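Local coordinates for monomethylamine methyltransferase MtmB1 (Methanosarcina barkeri, PDB 1NTH), which catalyses the transfer of the methyl group from monomethylamine to the corrinoid cofactor of its partner protein MtmC, a step of methanogenesis from methylamine, at residues A[396-399]-A[400-404]; A[386-389]-A[390-393]; A[114-117]-A[118-122]; A[350-353]-A[354-358]. All blocks are in the same frame, centred on the assembly; numbering follows the deposited sequence. Where two conformers were deposited one is given.

How the contacts relate
Contact 4, on helix 343-359 of the TIM barrel, touches each of the other three. Its centre is about 8 Å from that of contact 2, where Ser353 OG probably donates to Met386 O (2.8 Å) and Ile354 packs on Val389. Contact 1 lies about 11 Å from contact 4, centre to centre, and packs Val401 against Ile354 and Ala358. Contact 3 binds the end of the same helix: Gly119 N probably donates to Ala358 O (2.8 Å) and Arg116 NH1 to Thr357 O (2.9 Å). Contacts 1 and 3 meet at Ile398 and Val118. Contacts 2 and 3 do not touch. All four concern packing of the fold around this helix.

Contact 1 of 4, residues A[396-399]-A[400-404]; sequences VEIS and EVNVI
Glu397 O accepts from Val401 N at 3.0 Å, in the carbonyl plane, and this bond opens the first turn of helix 398-410, with Glu397 at the N-cap position. The next bond, Asn402 N to Ile398 O, is straighter at 166°. Val403 N to Ser399 O is weak. Before the helix, Val396 turns back over the first turn. Its CG1 is anti to the backbone N (chi1 178°), which brings it to 3.8 Å from Val401 CG2. The same methyl also lies at 4.0 Å from Glu400 CB. In the conformers given, the exposed carboxylates of Glu397 and Glu400 come near each other, with OE1 of Glu397 at 3.4 Å from OE2 of Glu400. Both side chains have a second conformer, so this closeness is doubtful. Ile398 CG2 lies at 3.6 Å from Asn402 ND2. The carboxamide of Asn402 is held from outside, its OD1 accepting from the backbone N of Phe51 and of Ile52. Val401 faces inward on Ile354 and Ala358 of helix 343-359. The contact of Val396, just before the N-cap, with Val401 is that of a hydrophobic staple at a helix N-terminus.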
ATOM      1  N   VAL A 396      38.712  19.091  -6.281  1.00 23.81           N
ATOM      2  CA  VAL A 396      40.033  19.415  -6.811  1.00 23.41           C
ATOM      3  C   VAL A 396      39.955  20.551  -7.831  1.00 24.29           C
ATOM      4  O   VAL A 396      39.018  20.624  -8.627  1.00 24.33           O
ATOM      5  CB  VAL A 396      40.687  18.177  -7.473  1.00 22.72           C
ATOM      6  CG1 VAL A 396      42.045  18.548  -8.059  1.00 21.56           C
ATOM      7  CG2 VAL A 396      40.851  17.068  -6.442  1.00 22.77           C
ATOM      8  N   GLU A 397      40.939  21.446  -7.789  1.00 25.02           N
ATOM      9  CA  GLU A 397      40.999  22.575  -8.713  1.00 26.42           C
ATOM     10  C   GLU A 397      40.996  22.069 -10.150  1.00 23.78           C
ATOM     11  O   GLU A 397      41.713  21.128 -10.486  1.00 23.37           O
ATOM     12  CB  GLU A 397      42.266  23.395  -8.457  1.00 29.79           C
ATOM     13  CG  GLU A 397      42.233  24.211  -7.172  1.00 36.02           C
ATOM     14  CD  GLU A 397      43.554  24.891  -6.876  0.70 38.21           C
ATOM     15  OE1 GLU A 397      44.199  25.381  -7.831  0.70 40.50           O
ATOM     16  OE2 GLU A 397      43.946  24.945  -5.688  0.70 40.85           O
ATOM     17  N   ILE A 398      40.196  22.704 -10.998  1.00 23.58           N
ATOM     18  CA  ILE A 398      40.091  22.299 -12.394  1.00 23.83           C
ATOM     19  C   ILE A 398      41.419  22.329 -13.151  1.00 24.56           C
ATOM     20  O   ILE A 398      41.681  21.457 -13.980  1.00 23.85           O
ATOM     21  CB  ILE A 398      39.052  23.169 -13.135  1.00 24.02           C
ATOM     22  CG1 ILE A 398      37.674  22.977 -12.494  1.00 24.46           C
ATOM     23  CG2 ILE A 398      39.011  22.803 -14.616  1.00 24.79           C
ATOM     24  CD1 ILE A 398      37.219  21.521 -12.402  1.00 24.14           C
ATOM     25  N   SER A 399      42.257  23.322 -12.872  1.00 26.00           N
ATOM     26  CA  SER A 399      43.546  23.408 -13.553  1.00 27.04           C
ATOM     27  C   SER A 399      44.352  22.144 -13.268  1.00 26.67           C
ATOM     28  O   SER A 399      45.005  21.597 -14.156  1.00 26.27           O
ATOM     29  CB  SER A 399      44.325  24.642 -13.082  1.00 27.83           C
ATOM     30  OG  SER A 399      44.639  24.553 -11.704  1.00 31.76           O
ATOM     31  N   GLU A 400      44.295  21.680 -12.024  1.00 25.53           N
ATOM     32  CA  GLU A 400      45.014  20.474 -11.626  1.00 25.84           C
ATOM     33  C   GLU A 400      44.409  19.231 -12.272  1.00 24.54           C
ATOM     34  O   GLU A 400      45.126  18.303 -12.648  1.00 23.63           O
ATOM     35  CB  GLU A 400      45.004  20.336 -10.102  1.00 28.19           C
ATOM     36  CG  GLU A 400      45.965  21.282  -9.397  0.55 31.33           C
ATOM     37  CD  GLU A 400      45.803  21.269  -7.890  0.55 33.25           C
ATOM     38  OE1 GLU A 400      45.726  20.167  -7.305  0.55 34.93           O
ATOM     39  OE2 GLU A 400      45.761  22.365  -7.290  0.55 34.73           O
ATOM     40  N   VAL A 401      43.087  19.215 -12.400  1.00 22.77           N
ATOM     41  CA  VAL A 401      42.403  18.084 -13.010  1.00 22.43           C
ATOM     42  C   VAL A 401      42.821  17.929 -14.471  1.00 22.73           C
ATOM     43  O   VAL A 401      43.114  16.822 -14.924  1.00 22.49           O
ATOM     44  CB  VAL A 401      40.868  18.253 -12.935  1.00 22.07           C
ATOM     45  CG1 VAL A 401      40.180  17.149 -13.729  1.00 21.30           C
ATOM     46  CG2 VAL A 401      40.416  18.216 -11.480  1.00 22.19           C
ATOM     47  N   ASN A 402      42.852  19.038 -15.206  1.00 22.98           N
ATOM     48  CA  ASN A 402      43.243  18.985 -16.610  1.00 23.34           C
ATOM     49  C   ASN A 402      44.656  18.437 -16.781  1.00 23.85           C
ATOM     50  O   ASN A 402      44.938  17.716 -17.740  1.00 22.87           O
ATOM     51  CB  ASN A 402      43.127  20.371 -17.255  1.00 23.24           C
ATOM     52  CG  ASN A 402      41.710  20.689 -17.692  1.00 24.19           C
ATOM     53  OD1 ASN A 402      41.068  19.891 -18.376  1.00 25.54           O
ATOM     54  ND2 ASN A 402      41.217  21.860 -17.307  1.00 25.20           N
ATOM     55  N   VAL A 403      45.544  18.768 -15.847  1.00 23.77           N
ATOM     56  CA  VAL A 403      46.917  18.279 -15.912  1.00 24.53           C
ATOM     57  C   VAL A 403      46.946  16.775 -15.653  1.00 23.92           C
ATOM     58  O   VAL A 403      47.612  16.026 -16.368  1.00 23.67           O
ATOM     59  CB  VAL A 403      47.814  18.991 -14.878  1.00 25.85           C
ATOM     60  CG1 VAL A 403      49.172  18.302 -14.794  1.00 26.86           C
ATOM     61  CG2 VAL A 403      47.992  20.451 -15.274  1.00 25.88           C
ATOM     62  N   ILE A 404      46.219  16.335 -14.632  1.00 23.35           N
ATOM     63  CA  ILE A 404      46.164  14.918 -14.295  1.00 23.17           C
ATOM     64  C   ILE A 404      45.587  14.093 -15.446  1.00 22.63           C
ATOM     65  O   ILE A 404      46.106  13.025 -15.777  1.00 22.51           O
ATOM     66  CB  ILE A 404      45.310  14.683 -13.024  1.00 23.55           C
ATOM     67  CG1 ILE A 404      46.023  15.276 -11.806  1.00 24.54           C
ATOM     68  CG2 ILE A 404      45.061  13.193 -12.825  1.00 25.13           C
ATOM     69  CD1 ILE A 404      45.239  15.163 -10.508  1.00 25.41           C
TER

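Contact 2 of 4, residues A[386-389]-A[390-393]; sequences MGEV and ARAT
Arg391 and Glu388 are brought together by two bends. The arginine leaves with CG anti to its own N (chi1 -179°) and folds back at chi3, near 67°, while Glu388 is bent at chi2. The two side chains then lie side by side, pointing the same way. Arg391 NH2 donates to Glu388 OE2 at 3.0 Å in a nearly straight salt bridge (171°). The carboxylate oxygen is in the guanidinium plane, but the donor meets it on the anti side and well out of the carboxylate plane. Glu388 O lies over one guanidinium face. The pair is gripped from outside as well: Glu388 OE2 forms a salt bridge with Arg448 and OE1 a hydrogen bond with Tyr444, while Arg391 NH1 forms a salt bridge with Glu152 and NH2 a hydrogen bond with O of the C-terminal Phe458. The buried glutamate would probably be kept charged by these partners.

On another side of the helix, Thr393 OG1 donates to Val389 O at 2.8 Å. Thr393 N donates to the same oxygen at 2.9 Å, and the two arrive from opposite faces of the carbonyl plane. Ala390 N, Arg391 N and Ala392 N continue the i to i-4 bonding. Helix 380-393 ends here. Val389 and Thr393 pack on Ile354 of helix 343-359, Ala390 on Leu364 of strand 363-366, and Val389 also on Leu451 of helix 438-454.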
ATOM      1  N   MET A 386      35.566   3.425  -9.927  1.00 17.93           N
ATOM      2  CA  MET A 386      34.842   4.585 -10.433  1.00 18.52           C
ATOM      3  C   MET A 386      34.427   5.465  -9.253  1.00 17.71           C
ATOM      4  O   MET A 386      34.579   6.688  -9.291  1.00 18.05           O
ATOM      5  CB  MET A 386      33.611   4.118 -11.225  1.00 19.54           C
ATOM      6  CG  MET A 386      32.777   5.230 -11.845  1.00 21.19           C
ATOM      7  SD  MET A 386      31.414   4.584 -12.860  1.00 22.18           S
ATOM      8  CE  MET A 386      30.262   4.042 -11.594  1.00 21.92           C
ATOM      9  N   GLY A 387      33.931   4.829  -8.194  1.00 17.20           N
ATOM     10  CA  GLY A 387      33.502   5.562  -7.016  1.00 16.41           C
ATOM     11  C   GLY A 387      34.628   6.176  -6.202  1.00 17.65           C
ATOM     12  O   GLY A 387      34.526   7.323  -5.768  1.00 18.59           O
ATOM     13  N   GLU A 388      35.704   5.423  -5.981  1.00 17.21           N
ATOM     14  CA  GLU A 388      36.831   5.945  -5.208  1.00 17.62           C
ATOM     15  C   GLU A 388      37.475   7.132  -5.911  1.00 17.00           C
ATOM     16  O   GLU A 388      37.862   8.114  -5.275  1.00 17.37           O
ATOM     17  CB  GLU A 388      37.886   4.860  -4.982  1.00 19.61           C
ATOM     18  CG  GLU A 388      37.515   3.852  -3.911  1.00 22.72           C
ATOM     19  CD  GLU A 388      38.727   3.362  -3.140  1.00 24.36           C
ATOM     20  OE1 GLU A 388      39.463   2.493  -3.657  1.00 25.95           O
ATOM     21  OE2 GLU A 388      38.949   3.864  -2.016  1.00 26.73           O
ATOM     22  N   VAL A 389      37.587   7.034  -7.230  1.00 17.61           N
ATOM     23  CA  VAL A 389      38.182   8.100  -8.017  1.00 17.63           C
ATOM     24  C   VAL A 389      37.298   9.344  -7.981  1.00 16.66           C
ATOM     25  O   VAL A 389      37.799  10.469  -7.950  1.00 17.10           O
ATOM     26  CB  VAL A 389      38.411   7.645  -9.473  1.00 16.63           C
ATOM     27  CG1 VAL A 389      38.841   8.825 -10.335  1.00 17.58           C
ATOM     28  CG2 VAL A 389      39.486   6.560  -9.504  1.00 19.56           C
ATOM     29  N   ALA A 390      35.981   9.145  -7.972  1.00 16.64           N
ATOM     30  CA  ALA A 390      35.062  10.277  -7.916  1.00 16.93           C
ATOM     31  C   ALA A 390      35.256  11.019  -6.594  1.00 16.92           C
ATOM     32  O   ALA A 390      35.270  12.250  -6.556  1.00 17.61           O
ATOM     33  CB  ALA A 390      33.616   9.795  -8.047  1.00 15.79           C
ATOM     34  N   ARG A 391      35.406  10.268  -5.507  1.00 16.69           N
ATOM     35  CA  ARG A 391      35.613  10.875  -4.199  1.00 18.13           C
ATOM     36  C   ARG A 391      36.910  11.680  -4.197  1.00 17.65           C
ATOM     37  O   ARG A 391      36.953  12.806  -3.703  1.00 18.85           O
ATOM     38  CB  ARG A 391      35.688   9.803  -3.108  1.00 17.99           C
ATOM     39  CG  ARG A 391      35.868  10.379  -1.711  1.00 22.15           C
ATOM     40  CD  ARG A 391      36.103   9.291  -0.668  1.00 21.14           C
ATOM     41  NE  ARG A 391      37.381   8.614  -0.859  1.00 23.77           N
ATOM     42  CZ  ARG A 391      37.510   7.351  -1.255  1.00 24.12           C
ATOM     43  NH1 ARG A 391      36.434   6.618  -1.507  1.00 22.94           N
ATOM     44  NH2 ARG A 391      38.718   6.822  -1.398  1.00 24.98           N
ATOM     45  N   ALA A 392      37.964  11.094  -4.757  1.00 18.44           N
ATOM     46  CA  ALA A 392      39.266  11.749  -4.816  1.00 19.54           C
ATOM     47  C   ALA A 392      39.262  13.013  -5.674  1.00 20.19           C
ATOM     48  O   ALA A 392      39.952  13.985  -5.367  1.00 22.06           O
ATOM     49  CB  ALA A 392      40.310  10.768  -5.343  1.00 19.46           C
ATOM     50  N   THR A 393      38.477  12.997  -6.748  1.00 19.17           N
ATOM     51  CA  THR A 393      38.395  14.129  -7.668  1.00 18.81           C
ATOM     52  C   THR A 393      37.540  15.293  -7.168  1.00 19.32           C
ATOM     53  O   THR A 393      37.826  16.453  -7.464  1.00 19.85           O
ATOM     54  CB  THR A 393      37.837  13.669  -9.034  1.00 17.63           C
ATOM     55  OG1 THR A 393      38.665  12.622  -9.554  1.00 19.00           O
ATOM     56  CG2 THR A 393      37.814  14.823 -10.029  1.00 18.27           C
TER

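Contact 3 of 4, residues A[114-117]-A[118-122]; sequences RKRS and VGDKA
Arg116 folds over Asp120 in the loop between strands 111-114 and 125-128, where residues 117-120 form a type II beta turn and Asp120 an Asx turn. The two side chains meet at a slant, their guanidinium and carboxylate planes 39° apart. Asp120 CB lies over one guanidinium face, and the charged atoms do not touch. The guanidinium instead turns an edge to Ala122 O, which is near its plane. NE donates to that oxygen at 2.7 Å, and NH2 adds weak bonds to Ala122 O and Asp120 O. Its NH1 donates to the carbonyls of Thr357 and Arg361. With an alanine in place of Arg116, Ala122 O would probably lose its guanidinium donors, and Thr357 O the NH1 bond that is one of the loop's ties to helix 343-359.

Asp120 CG stands anti to the backbone N (chi1 -155°), and this swings the carboxylate back to the start of the turn. OD1 accepts from Ser117 N at 3.0 Å through its anti lone pair. Asp120 N closes the turn on Ser117 O at 3.1 Å. Gly119 takes the positive phi (68°) that the turn needs at its third position. On the far oxygen, Ala122 N donates to Asp120 OD2 at 2.8 Å.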
ATOM      1  N   ARG A 114      20.912  15.608  -6.484  1.00 16.83           N
ATOM      2  CA  ARG A 114      20.826  17.062  -6.566  1.00 16.67           C
ATOM      3  C   ARG A 114      21.906  17.595  -7.504  1.00 16.84           C
ATOM      4  O   ARG A 114      22.892  16.916  -7.777  1.00 18.33           O
ATOM      5  CB  ARG A 114      20.972  17.675  -5.170  1.00 19.58           C
ATOM      6  CG  ARG A 114      19.915  17.178  -4.183  1.00 22.98           C
ATOM      7  CD  ARG A 114      19.897  17.996  -2.899  1.00 25.93           C
ATOM      8  NE  ARG A 114      18.848  17.555  -1.978  1.00 27.69           N
ATOM      9  CZ  ARG A 114      19.053  16.768  -0.925  1.00 27.75           C
ATOM     10  NH1 ARG A 114      20.274  16.328  -0.646  1.00 25.84           N
ATOM     11  NH2 ARG A 114      18.035  16.422  -0.147  1.00 28.62           N
ATOM     12  N   LYS A 115      21.717  18.813  -7.996  1.00 17.35           N
ATOM     13  CA  LYS A 115      22.671  19.401  -8.930  1.00 17.42           C
ATOM     14  C   LYS A 115      24.090  19.586  -8.398  1.00 17.95           C
ATOM     15  O   LYS A 115      24.298  19.915  -7.224  1.00 18.37           O
ATOM     16  CB  LYS A 115      22.156  20.755  -9.437  1.00 19.13           C
ATOM     17  CG  LYS A 115      23.093  21.392 -10.462  1.00 21.77           C
ATOM     18  CD  LYS A 115      22.605  22.739 -10.964  1.00 25.19           C
ATOM     19  CE  LYS A 115      23.587  23.310 -11.988  1.00 24.53           C
ATOM     20  NZ  LYS A 115      23.143  24.636 -12.499  1.00 28.65           N
ATOM     21  N   ARG A 116      25.064  19.361  -9.278  1.00 17.92           N
ATOM     22  CA  ARG A 116      26.477  19.547  -8.957  1.00 17.91           C
ATOM     23  C   ARG A 116      27.034  20.570  -9.938  1.00 19.09           C
ATOM     24  O   ARG A 116      26.633  20.611 -11.100  1.00 19.00           O
ATOM     25  CB  ARG A 116      27.273  18.246  -9.117  1.00 17.31           C
ATOM     26  CG  ARG A 116      27.014  17.198  -8.050  1.00 17.23           C
ATOM     27  CD  ARG A 116      27.964  16.006  -8.191  1.00 15.93           C
ATOM     28  NE  ARG A 116      29.356  16.347  -7.881  1.00 16.26           N
ATOM     29  CZ  ARG A 116      30.327  16.479  -8.783  1.00 17.92           C
ATOM     30  NH1 ARG A 116      30.074  16.298 -10.076  1.00 15.59           N
ATOM     31  NH2 ARG A 116      31.557  16.789  -8.392  1.00 16.62           N
ATOM     32  N   SER A 117      27.951  21.403  -9.468  1.00 20.46           N
ATOM     33  CA  SER A 117      28.563  22.402 -10.329  1.00 21.23           C
ATOM     34  C   SER A 117      29.937  21.891 -10.732  1.00 21.15           C
ATOM     35  O   SER A 117      30.396  20.864 -10.239  1.00 19.93           O
ATOM     36  CB  SER A 117      28.704  23.728  -9.581  0.50 23.34           C
ATOM     37  OG  SER A 117      29.525  23.579  -8.436  0.50 22.50           O
ATOM     38  N   VAL A 118      30.588  22.604 -11.642  1.00 21.87           N
ATOM     39  CA  VAL A 118      31.925  22.226 -12.068  1.00 21.19           C
ATOM     40  C   VAL A 118      32.825  22.301 -10.831  1.00 21.52           C
ATOM     41  O   VAL A 118      32.760  23.271 -10.076  1.00 21.78           O
ATOM     42  CB  VAL A 118      32.449  23.201 -13.146  1.00 22.19           C
ATOM     43  CG1 VAL A 118      33.908  22.901 -13.463  1.00 21.12           C
ATOM     44  CG2 VAL A 118      31.597  23.087 -14.402  1.00 22.97           C
ATOM     45  N   GLY A 119      33.637  21.267 -10.619  1.00 20.66           N
ATOM     46  CA  GLY A 119      34.543  21.236  -9.479  1.00 22.14           C
ATOM     47  C   GLY A 119      33.873  21.121  -8.118  1.00 23.19           C
ATOM     48  O   GLY A 119      34.503  21.357  -7.086  1.00 22.90           O
ATOM     49  N   ASP A 120      32.599  20.744  -8.112  1.00 21.32           N
ATOM     50  CA  ASP A 120      31.832  20.615  -6.874  1.00 22.38           C
ATOM     51  C   ASP A 120      32.504  19.721  -5.830  1.00 22.15           C
ATOM     52  O   ASP A 120      33.075  18.682  -6.161  1.00 22.39           O
ATOM     53  CB  ASP A 120      30.441  20.068  -7.203  1.00 21.68           C
ATOM     54  CG  ASP A 120      29.401  20.447  -6.172  1.00 25.05           C
ATOM     55  OD1 ASP A 120      28.348  20.984  -6.571  1.00 26.47           O
ATOM     56  OD2 ASP A 120      29.631  20.210  -4.967  1.00 27.42           O
ATOM     57  N   LYS A 121      32.426  20.134  -4.566  1.00 22.98           N
ATOM     58  CA  LYS A 121      33.002  19.369  -3.459  1.00 23.43           C
ATOM     59  C   LYS A 121      32.180  18.105  -3.211  1.00 21.97           C
ATOM     60  O   LYS A 121      32.687  17.113  -2.685  1.00 22.17           O
ATOM     61  CB  LYS A 121      33.009  20.203  -2.176  1.00 26.19           C
ATOM     62  CG  LYS A 121      33.880  21.446  -2.209  1.00 30.85           C
ATOM     63  CD  LYS A 121      35.354  21.117  -2.070  0.50 32.10           C
ATOM     64  CE  LYS A 121      36.181  22.391  -1.943  0.50 33.74           C
ATOM     65  NZ  LYS A 121      37.629  22.105  -1.755  0.50 34.45           N
ATOM     66  N   ALA A 122      30.903  18.150  -3.577  1.00 21.17           N
ATOM     67  CA  ALA A 122      30.023  17.002  -3.388  1.00 20.56           C
ATOM     68  C   ALA A 122      30.357  15.904  -4.389  1.00 20.91           C
ATOM     69  O   ALA A 122      30.727  16.175  -5.528  1.00 21.46           O
ATOM     70  CB  ALA A 122      28.568  17.425  -3.547  1.00 21.20           C
TER
HETATM   71  O   HOH W   1      26.195  19.869  -5.038  1.00 41.99           O
HETATM   72  O   HOH W   2      34.356  17.972  -8.550  1.00 22.79           O
HETATM   73  O   HOH W   3      32.026  24.398  -7.515  1.00 45.79           O

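Contact 4 of 4, residues A[350-353]-A[354-358]; sequences SAQS and ITDTA
Thr355 and Thr357 turn their hydroxyls back to the carbonyls of Ala351 and Ser353 in helix 343-359, the helix of the beta-alpha-beta unit between strands 330-333 and 363-366 of the TIM barrel. The backbone bonds are regular. Asp356 N to Gln352 O, at 2.8 Å, is nearly straight (169°).

The second kind of bond is made by the threonine hydroxyls. Each OG1 lies anti to the carbonyl carbon and beside the backbone N (chi1 -56° in Thr355), a position from which it reaches the carbonyl four residues earlier. Thr355 OG1 donates to Ala351 O at 2.9 Å, and Thr357 OG1 to Ser353 O at 2.7 Å. Each of these oxygens also accepts the backbone N-H of the same threonine, from the opposite face of the carbonyl plane. Two buried hydroxyls are thus satisfied within the helix.

Gln352 and Asp356 make the polar side-chain pair. Their amide and carboxylate planes are almost perpendicular, and NE2 gives OD2 only a weak bond of 3.4 Å. Gln352 NE2 also donates to Gln333 O, OE1 is hydrogen-bonded to Thr306 OG1, and Asp356 OD1 accepts from Asn332 ND2. A leucine in place of Asp356 would probably cost Asn332 ND2 its bond to OD1 and Gln352 NE2 its weak bond to OD2, and put an apolar group beside these buried amides.

Apolar packing falls to Ile354 and Ala351, which lie against Leu405 and Leu408 of helix 398-410, respectively. Ile354 CG1 also sits close over the preceding turn, 3.2 Å from Ser350 O.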
ATOM      1  N   SER A 350      38.874   5.247 -14.631  1.00 18.51           N
ATOM      2  CA  SER A 350      39.316   6.302 -13.725  1.00 18.54           C
ATOM      3  C   SER A 350      39.391   7.647 -14.439  1.00 18.28           C
ATOM      4  O   SER A 350      38.962   8.668 -13.903  1.00 18.67           O
ATOM      5  CB  SER A 350      40.683   5.958 -13.127  1.00 17.97           C
ATOM      6  OG  SER A 350      40.594   4.840 -12.265  1.00 20.44           O
ATOM      7  N   ALA A 351      39.947   7.649 -15.647  1.00 18.80           N
ATOM      8  CA  ALA A 351      40.055   8.887 -16.406  1.00 17.97           C
ATOM      9  C   ALA A 351      38.667   9.479 -16.622  1.00 17.63           C
ATOM     10  O   ALA A 351      38.479  10.691 -16.514  1.00 18.46           O
ATOM     11  CB  ALA A 351      40.732   8.630 -17.752  1.00 18.15           C
ATOM     12  N   GLN A 352      37.688   8.628 -16.915  1.00 17.71           N
ATOM     13  CA  GLN A 352      36.342   9.133 -17.139  1.00 16.85           C
ATOM     14  C   GLN A 352      35.694   9.608 -15.842  1.00 17.27           C
ATOM     15  O   GLN A 352      34.957  10.591 -15.841  1.00 17.18           O
ATOM     16  CB  GLN A 352      35.459   8.079 -17.804  1.00 17.55           C
ATOM     17  CG  GLN A 352      34.163   8.676 -18.316  1.00 18.61           C
ATOM     18  CD  GLN A 352      33.333   7.703 -19.114  1.00 19.25           C
ATOM     19  OE1 GLN A 352      33.863   6.775 -19.730  1.00 19.26           O
ATOM     20  NE2 GLN A 352      32.022   7.921 -19.130  1.00 19.56           N
ATOM     21  N   SER A 353      35.967   8.914 -14.742  1.00 17.64           N
ATOM     22  CA  SER A 353      35.404   9.314 -13.456  1.00 17.47           C
ATOM     23  C   SER A 353      35.958  10.682 -13.054  1.00 17.68           C
ATOM     24  O   SER A 353      35.240  11.521 -12.510  1.00 16.17           O
ATOM     25  CB  SER A 353      35.734   8.272 -12.384  1.00 18.64           C
ATOM     26  OG  SER A 353      35.188   8.649 -11.130  1.00 21.09           O
ATOM     27  N   ILE A 354      37.237  10.913 -13.330  1.00 16.81           N
ATOM     28  CA  ILE A 354      37.847  12.197 -13.008  1.00 17.43           C
ATOM     29  C   ILE A 354      37.163  13.288 -13.835  1.00 17.89           C
ATOM     30  O   ILE A 354      36.759  14.324 -13.309  1.00 17.90           O
ATOM     31  CB  ILE A 354      39.362  12.192 -13.324  1.00 18.56           C
ATOM     32  CG1 ILE A 354      40.089  11.262 -12.351  1.00 19.17           C
ATOM     33  CG2 ILE A 354      39.920  13.613 -13.261  1.00 17.53           C
ATOM     34  CD1 ILE A 354      41.541  10.983 -12.732  1.00 21.56           C
ATOM     35  N   THR A 355      37.023  13.033 -15.131  1.00 18.50           N
ATOM     36  CA  THR A 355      36.397  13.983 -16.042  1.00 17.87           C
ATOM     37  C   THR A 355      34.944  14.277 -15.670  1.00 18.48           C
ATOM     38  O   THR A 355      34.542  15.439 -15.586  1.00 18.12           O
ATOM     39  CB  THR A 355      36.433  13.457 -17.489  1.00 17.77           C
ATOM     40  OG1 THR A 355      37.790  13.181 -17.860  1.00 19.03           O
ATOM     41  CG2 THR A 355      35.840  14.481 -18.450  1.00 19.59           C
ATOM     42  N   ASP A 356      34.163  13.224 -15.451  1.00 17.86           N
ATOM     43  CA  ASP A 356      32.753  13.380 -15.105  1.00 17.90           C
ATOM     44  C   ASP A 356      32.539  14.092 -13.772  1.00 17.79           C
ATOM     45  O   ASP A 356      31.674  14.959 -13.649  1.00 17.87           O
ATOM     46  CB  ASP A 356      32.057  12.016 -15.063  1.00 18.65           C
ATOM     47  CG  ASP A 356      31.934  11.380 -16.436  1.00 19.21           C
ATOM     48  OD1 ASP A 356      31.980  12.123 -17.442  1.00 21.30           O
ATOM     49  OD2 ASP A 356      31.775  10.142 -16.504  1.00 20.40           O
ATOM     50  N   THR A 357      33.322  13.718 -12.770  1.00 16.95           N
ATOM     51  CA  THR A 357      33.202  14.333 -11.455  1.00 17.15           C
ATOM     52  C   THR A 357      33.555  15.818 -11.502  1.00 17.24           C
ATOM     53  O   THR A 357      32.788  16.666 -11.040  1.00 18.29           O
ATOM     54  CB  THR A 357      34.114  13.619 -10.435  1.00 16.30           C
ATOM     55  OG1 THR A 357      33.724  12.244 -10.334  1.00 17.30           O
ATOM     56  CG2 THR A 357      34.010  14.276  -9.065  1.00 17.51           C
ATOM     57  N   ALA A 358      34.707  16.143 -12.078  1.00 17.47           N
ATOM     58  CA  ALA A 358      35.131  17.536 -12.151  1.00 17.44           C
ATOM     59  C   ALA A 358      34.261  18.397 -13.061  1.00 17.33           C
ATOM     60  O   ALA A 358      34.083  19.585 -12.799  1.00 17.20           O
ATOM     61  CB  ALA A 358      36.582  17.607 -12.602  1.00 18.67           C
TER